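Local structure of Agap007691-pb (Anopheles gambiae, 5C98) at residues F354-R359 and V366-N371; K225-P230 and M239-P244. The protein is of unknown function but belongs to the serpin family, whose members typically inhibit serine proteases, and so may act as a protease inhibitor. All blocks are in the same frame, centred on the assembly; numbering follows the deposited sequence.

Interaction 1 of 2, residues F354-R359 and V366-N371; sequences FMFLIR and VLQVGN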
loop_
_atom_site.group_PDB
_atom_site.type_symbol
_atom_site.label_atom_id
_atom_site.label_comp_id
_atom_site.label_asym_id
_atom_site.label_seq_id
_atom_site.Cartn_x
_atom_site.Cartn_y
_atom_site.Cartn_z
ATOM N N PHE A 354 1.264 12.048 11.698
ATOM C CA PHE A 354 2.391 11.140 11.708
ATOM C C PHE A 354 2.377 10.286 10.450
ATOM O O PHE A 354 1.350 10.151 9.770
ATOM C CB PHE A 354 2.394 10.264 12.976
ATOM C CG PHE A 354 1.147 9.424 13.173
ATOM C CD1 PHE A 354 1.003 8.191 12.589
ATOM C CD2 PHE A 354 0.129 9.885 13.985
ATOM C CE1 PHE A 354 -0.171 7.436 12.816
ATOM C CE2 PHE A 354 -1.035 9.153 14.217
ATOM C CZ PHE A 354 -1.175 7.920 13.644
ATOM N N MET A 355 3.536 9.725 10.147
ATOM C CA MET A 355 3.722 8.771 9.067
ATOM C C MET A 355 3.876 7.377 9.673
ATOM O O MET A 355 4.404 7.213 10.782
ATOM C CB MET A 355 4.988 9.132 8.261
ATOM C CG MET A 355 5.398 8.143 7.182
ATOM S SD MET A 355 6.857 8.848 6.342
ATOM C CE MET A 355 7.149 7.555 5.139
ATOM N N PHE A 356 3.415 6.364 8.938
ATOM C CA PHE A 356 3.586 4.989 9.369
ATOM C C PHE A 356 4.125 4.139 8.228
ATOM O O PHE A 356 3.884 4.412 7.052
ATOM C CB PHE A 356 2.273 4.401 9.931
ATOM C CG PHE A 356 1.147 4.370 8.957
ATOM C CD1 PHE A 356 1.016 3.344 8.047
ATOM C CD2 PHE A 356 0.190 5.374 8.977
ATOM C CE1 PHE A 356 -0.056 3.339 7.133
ATOM C CE2 PHE A 356 -0.874 5.362 8.091
ATOM C CZ PHE A 356 -0.995 4.360 7.171
ATOM N N LEU A 357 4.872 3.100 8.584
ATOM C CA LEU A 357 5.420 2.133 7.633
ATOM C C LEU A 357 5.157 0.745 8.184
ATOM O O LEU A 357 5.568 0.438 9.309
ATOM C CB LEU A 357 6.930 2.314 7.424
ATOM C CG LEU A 357 7.327 3.700 6.935
ATOM C CD1 LEU A 357 7.621 4.622 8.129
ATOM C CD2 LEU A 357 8.517 3.596 6.067
ATOM N N ILE A 358 4.464 -0.089 7.413
ATOM C CA ILE A 358 4.230 -1.469 7.801
ATOM C C ILE A 358 5.335 -2.300 7.184
ATOM O O ILE A 358 5.495 -2.313 5.954
ATOM C CB ILE A 358 2.864 -1.972 7.301
ATOM C CG1 ILE A 358 1.755 -1.001 7.711
ATOM C CG2 ILE A 358 2.606 -3.416 7.755
ATOM C CD1 ILE A 358 1.598 -0.854 9.239
ATOM N N ARG A 359 6.100 -2.991 8.031
ATOM C CA ARG A 359 7.291 -3.698 7.595
ATOM C C ARG A 359 7.247 -5.158 8.019
ATOM O O ARG A 359 6.637 -5.520 9.027
ATOM C CB ARG A 359 8.577 -3.065 8.128
ATOM C CG ARG A 359 8.726 -1.598 7.827
ATOM C CD ARG A 359 10.101 -1.039 8.194
ATOM N NE ARG A 359 10.402 -1.181 9.611
ATOM C CZ ARG A 359 11.627 -1.069 10.130
ATOM N NH1 ARG A 359 12.672 -0.853 9.333
ATOM N NH2 ARG A 359 11.813 -1.193 11.442
ATOM N N VAL A 366 9.335 -2.824 3.385
ATOM C CA VAL A 366 8.160 -1.990 3.589
ATOM C C VAL A 366 7.027 -2.472 2.694
ATOM O O VAL A 366 7.159 -2.505 1.468
ATOM C CB VAL A 366 8.464 -0.513 3.328
ATOM C CG1 VAL A 366 7.184 0.329 3.492
ATOM C CG2 VAL A 366 9.605 -0.017 4.245
ATOM N N LEU A 367 5.928 -2.885 3.318
ATOM C CA LEU A 367 4.795 -3.465 2.625
ATOM C C LEU A 367 3.653 -2.475 2.412
ATOM O O LEU A 367 2.830 -2.675 1.510
ATOM C CB LEU A 367 4.275 -4.668 3.433
ATOM C CG LEU A 367 5.348 -5.655 3.875
ATOM C CD1 LEU A 367 4.644 -6.811 4.558
ATOM C CD2 LEU A 367 6.244 -6.170 2.761
ATOM N N GLN A 368 3.561 -1.449 3.238
ATOM C CA GLN A 368 2.490 -0.465 3.174
ATOM C C GLN A 368 3.041 0.771 3.858
ATOM O O GLN A 368 3.799 0.658 4.821
ATOM C CB GLN A 368 1.234 -0.941 3.920
ATOM C CG GLN A 368 -0.023 -0.255 3.497
ATOM C CD GLN A 368 -1.191 -0.601 4.423
ATOM O OE1 GLN A 368 -1.158 -0.231 5.596
ATOM N NE2 GLN A 368 -2.207 -1.253 3.908
ATOM N N VAL A 369 2.686 1.954 3.355
ATOM C CA VAL A 369 3.166 3.210 3.921
ATOM C C VAL A 369 2.040 4.224 3.833
ATOM O O VAL A 369 1.214 4.178 2.931
ATOM C CB VAL A 369 4.447 3.650 3.168
ATOM C CG1 VAL A 369 4.180 3.812 1.695
ATOM C CG2 VAL A 369 5.021 4.907 3.766
ATOM N N GLY A 370 2.004 5.154 4.772
ATOM C CA GLY A 370 0.922 6.115 4.764
ATOM C C GLY A 370 1.105 7.164 5.826
ATOM O O GLY A 370 2.172 7.284 6.441
ATOM N N ASN A 371 0.058 7.971 5.986
ATOM C CA ASN A 371 0.056 9.038 6.974
ATOM C C ASN A 371 -1.345 9.207 7.523
ATOM O O ASN A 371 -2.333 8.881 6.860
ATOM C CB ASN A 371 0.552 10.355 6.377
ATOM C CG ASN A 371 -0.399 10.933 5.366
ATOM O OD1 ASN A 371 -0.418 10.510 4.223
ATOM N ND2 ASN A 371 -1.173 11.936 5.769
#

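Interaction 2 of 2, residues K225-P230 and M239-P244; sequences KVVDMP and MLVLLP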
loop_
_atom_site.group_PDB
_atom_site.type_symbol
_atom_site.label_atom_id
_atom_site.label_comp_id
_atom_site.label_asym_id
_atom_site.label_seq_id
_atom_site.Cartn_x
_atom_site.Cartn_y
_atom_site.Cartn_z
ATOM N N LYS A 225 10.482 11.535 16.577
ATOM C CA LYS A 225 10.497 10.371 17.446
ATOM C C LYS A 225 10.011 9.159 16.663
ATOM O O LYS A 225 9.231 9.285 15.714
ATOM C CB LYS A 225 9.550 10.584 18.619
ATOM C CG LYS A 225 9.995 11.575 19.643
ATOM C CD LYS A 225 9.025 11.634 20.819
ATOM C CE LYS A 225 9.520 12.564 21.873
ATOM N NZ LYS A 225 8.582 12.659 23.018
ATOM N N VAL A 226 10.487 7.979 17.050
ATOM C CA VAL A 226 10.155 6.737 16.360
ATOM C C VAL A 226 9.789 5.679 17.381
ATOM O O VAL A 226 10.508 5.491 18.363
ATOM C CB VAL A 226 11.356 6.239 15.546
ATOM C CG1 VAL A 226 10.988 5.047 14.727
ATOM C CG2 VAL A 226 11.897 7.359 14.673
ATOM N N VAL A 227 8.702 4.968 17.139
ATOM C CA VAL A 227 8.422 3.726 17.839
ATOM C C VAL A 227 8.088 2.665 16.800
ATOM O O VAL A 227 7.479 2.954 15.768
ATOM C CB VAL A 227 7.260 3.841 18.854
ATOM C CG1 VAL A 227 7.627 4.718 20.053
ATOM C CG2 VAL A 227 5.966 4.295 18.174
ATOM N N ASP A 228 8.497 1.441 17.051
ATOM C CA ASP A 228 8.140 0.314 16.183
ATOM C C ASP A 228 7.137 -0.534 16.954
ATOM O O ASP A 228 7.488 -1.159 17.960
ATOM C CB ASP A 228 9.380 -0.483 15.781
ATOM C CG ASP A 228 9.245 -1.144 14.418
ATOM O OD1 ASP A 228 8.106 -1.233 13.885
ATOM O OD2 ASP A 228 10.288 -1.578 13.879
ATOM N N MET A 229 5.880 -0.507 16.506
ATOM C CA MET A 229 4.752 -1.097 17.208
ATOM C C MET A 229 4.427 -2.438 16.569
ATOM O O MET A 229 3.868 -2.468 15.461
ATOM C CB MET A 229 3.545 -0.174 17.110
ATOM C CG MET A 229 3.749 1.105 17.914
ATOM S SD MET A 229 2.314 2.163 17.868
ATOM C CE MET A 229 1.073 1.138 18.646
ATOM N N PRO A 230 4.751 -3.554 17.192
ATOM C CA PRO A 230 4.555 -4.836 16.514
ATOM C C PRO A 230 3.103 -5.266 16.451
ATOM O O PRO A 230 2.299 -5.007 17.342
ATOM C CB PRO A 230 5.341 -5.829 17.383
ATOM C CG PRO A 230 5.373 -5.207 18.729
ATOM C CD PRO A 230 5.380 -3.706 18.515
ATOM N N MET A 239 4.666 -1.974 12.798
ATOM C CA MET A 239 4.320 -0.658 12.285
ATOM C C MET A 239 5.276 0.364 12.880
ATOM O O MET A 239 5.208 0.655 14.074
ATOM C CB MET A 239 2.887 -0.295 12.659
ATOM C CG MET A 239 2.472 1.080 12.186
ATOM S SD MET A 239 0.760 1.530 12.502
ATOM C CE MET A 239 0.732 1.578 14.290
ATOM N N LEU A 240 6.125 0.928 12.039
ATOM C CA LEU A 240 6.987 2.015 12.462
ATOM C C LEU A 240 6.200 3.310 12.368
ATOM O O LEU A 240 5.601 3.613 11.335
ATOM C CB LEU A 240 8.217 2.046 11.559
ATOM C CG LEU A 240 9.448 2.825 12.014
ATOM C CD1 LEU A 240 10.094 2.194 13.215
ATOM C CD2 LEU A 240 10.433 2.940 10.865
ATOM N N VAL A 241 6.189 4.069 13.460
ATOM C CA VAL A 241 5.465 5.329 13.520
ATOM C C VAL A 241 6.487 6.432 13.686
ATOM O O VAL A 241 7.307 6.389 14.613
ATOM C CB VAL A 241 4.441 5.379 14.656
ATOM C CG1 VAL A 241 3.666 6.684 14.614
ATOM C CG2 VAL A 241 3.485 4.200 14.569
ATOM N N LEU A 242 6.447 7.401 12.791
ATOM C CA LEU A 242 7.359 8.547 12.800
ATOM C C LEU A 242 6.547 9.779 13.170
ATOM O O LEU A 242 5.662 10.205 12.409
ATOM C CB LEU A 242 8.020 8.736 11.439
ATOM C CG LEU A 242 8.659 7.513 10.796
ATOM C CD1 LEU A 242 9.387 7.917 9.510
ATOM C CD2 LEU A 242 9.588 6.812 11.742
ATOM N N LEU A 243 6.855 10.357 14.325
ATOM C CA LEU A 243 6.128 11.502 14.855
ATOM C C LEU A 243 7.049 12.711 14.830
ATOM O O LEU A 243 8.022 12.762 15.599
ATOM C CB LEU A 243 5.694 11.190 16.288
ATOM C CG LEU A 243 4.979 12.294 17.044
ATOM C CD1 LEU A 243 3.622 12.603 16.447
ATOM C CD2 LEU A 243 4.811 11.902 18.523
ATOM N N PRO A 244 6.798 13.687 13.980
ATOM C CA PRO A 244 7.687 14.848 13.900
ATOM C C PRO A 244 7.840 15.541 15.240
ATOM O O PRO A 244 6.890 15.637 16.019
ATOM C CB PRO A 244 6.996 15.761 12.883
ATOM C CG PRO A 244 6.170 14.830 12.035
ATOM C CD PRO A 244 5.702 13.753 12.988
#

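Interaction 1 of 2, residues F354-R359 and V366-N371
Phe356 lays its ring over the backbone of Gly370, its partner in an antiparallel hydrogen-bonded pair. Gly370 CA lies 3.8 Å from the ring centroid of Phe356 and 22° off the ring normal, a CH-pi contact over the face. The ring gets there because Phe356 CG stands between its own backbone N and carbonyl carbon (chi1 61°), which turns the aromatic group across to the neighbouring strand. Having no side chain, Gly370 lets the ring lie directly on its backbone. Backbone bonds frame the pair: Phe356 N reaches Gly370 O at 2.9 Å, and Gly370 N reaches Phe356 O at 3.0 Å.

Further along, Ile358 O meets Leu367 N at 2.7 Å and holds a second, weak bond to Gln368 N, the signature of a classic beta bulge. Gln368 runs alongside Ile358, its OE1 3.7 Å from Ile358 CG1, while its NE2 binds Tyr326 O; this face of Phe356, Ile358 and Gln368 packs on Leu327 of strand 320-328. On the other face, Val369 CG2 touches Met355 CE at 3.7 Å, at the end of the fully extended methionine chain, and Leu357 CG at 4.1 Å. Helix 15-32 covers part of this side through Thr25 and Phe29. Arg359 lends its CG to Val366 and sends NH2 on to salt bridges with Asp228 and Asp266.

Backbone bonding thus satisfies the inner peptides of this buried hairpin, leaving both faces largely to apolar packing. Polar ends on these faces find partners outside the hairpin, as that of Arg359 does, whereas Gln368 OE1 is buried with no partner in the model.

Interaction 2 of 2, residues K225-P230 and M239-P244
Met229 and Met239 run next to each other off the same face of the sheet, in an antiparallel hydrogen-bonded pair whose two backbone bonds both measure 2.8 Å, from Met229 N to Met239 O and from Met239 N to Met229 O. Traced outward, Met229 CB rests 3.6 Å from Met239 O, and CG, still near that oxygen, leads to SD. The sulfur meets two carbons of the partner strand on the same side, 4.0 Å from Met239 CE and 4.1 Å from Val241 CG2. There the chain bends (chi3 62°) toward its terminal methyl, and the side chain also packs on Leu181 and Ile183; an unbranched, flexible methionine can follow such a path.

On the opposite face, Val226 and Leu242 stand together, with CG1 of Val226 3.7 Å from CD2 of Leu242, compact branched groups suited to a buried surface. Asp228, the acidic residue on that face, directs OD1 to the hydroxyl of Ser238.

Strand 204-219 flanks 225-230 along its outer edge, and strand 354-360 flanks 239-244. Phe348 of strand 346-349 packs against Lys225, Val227, Val241 and Leu243, while Leu242 touches Ile257, in the short link between helices 250-256 and 259-268.

The two hairpins are neighbours in what is recognisable as the serpin B sheet, their centres 9 Å apart. Interaction 2 closes along the chain before interaction 1 opens, yet strand 237-244 of the former pairs antiparallel with strand 354-360 of the latter. Probable hydrogen bonds from Leu240 N to Leu357 O (2.8 Å) and from Leu242 N to Met355 O (2.9 Å) join them, and Ile358 CD1 packs on Met239 CG. The Asp228-Arg359 salt bridge ties the hairpins across strand 237-244. A late hairpin is therefore added alongside an earlier one, giving four adjacent strands of that sheet in the order 224-230, 237-244, 354-360, 366-372.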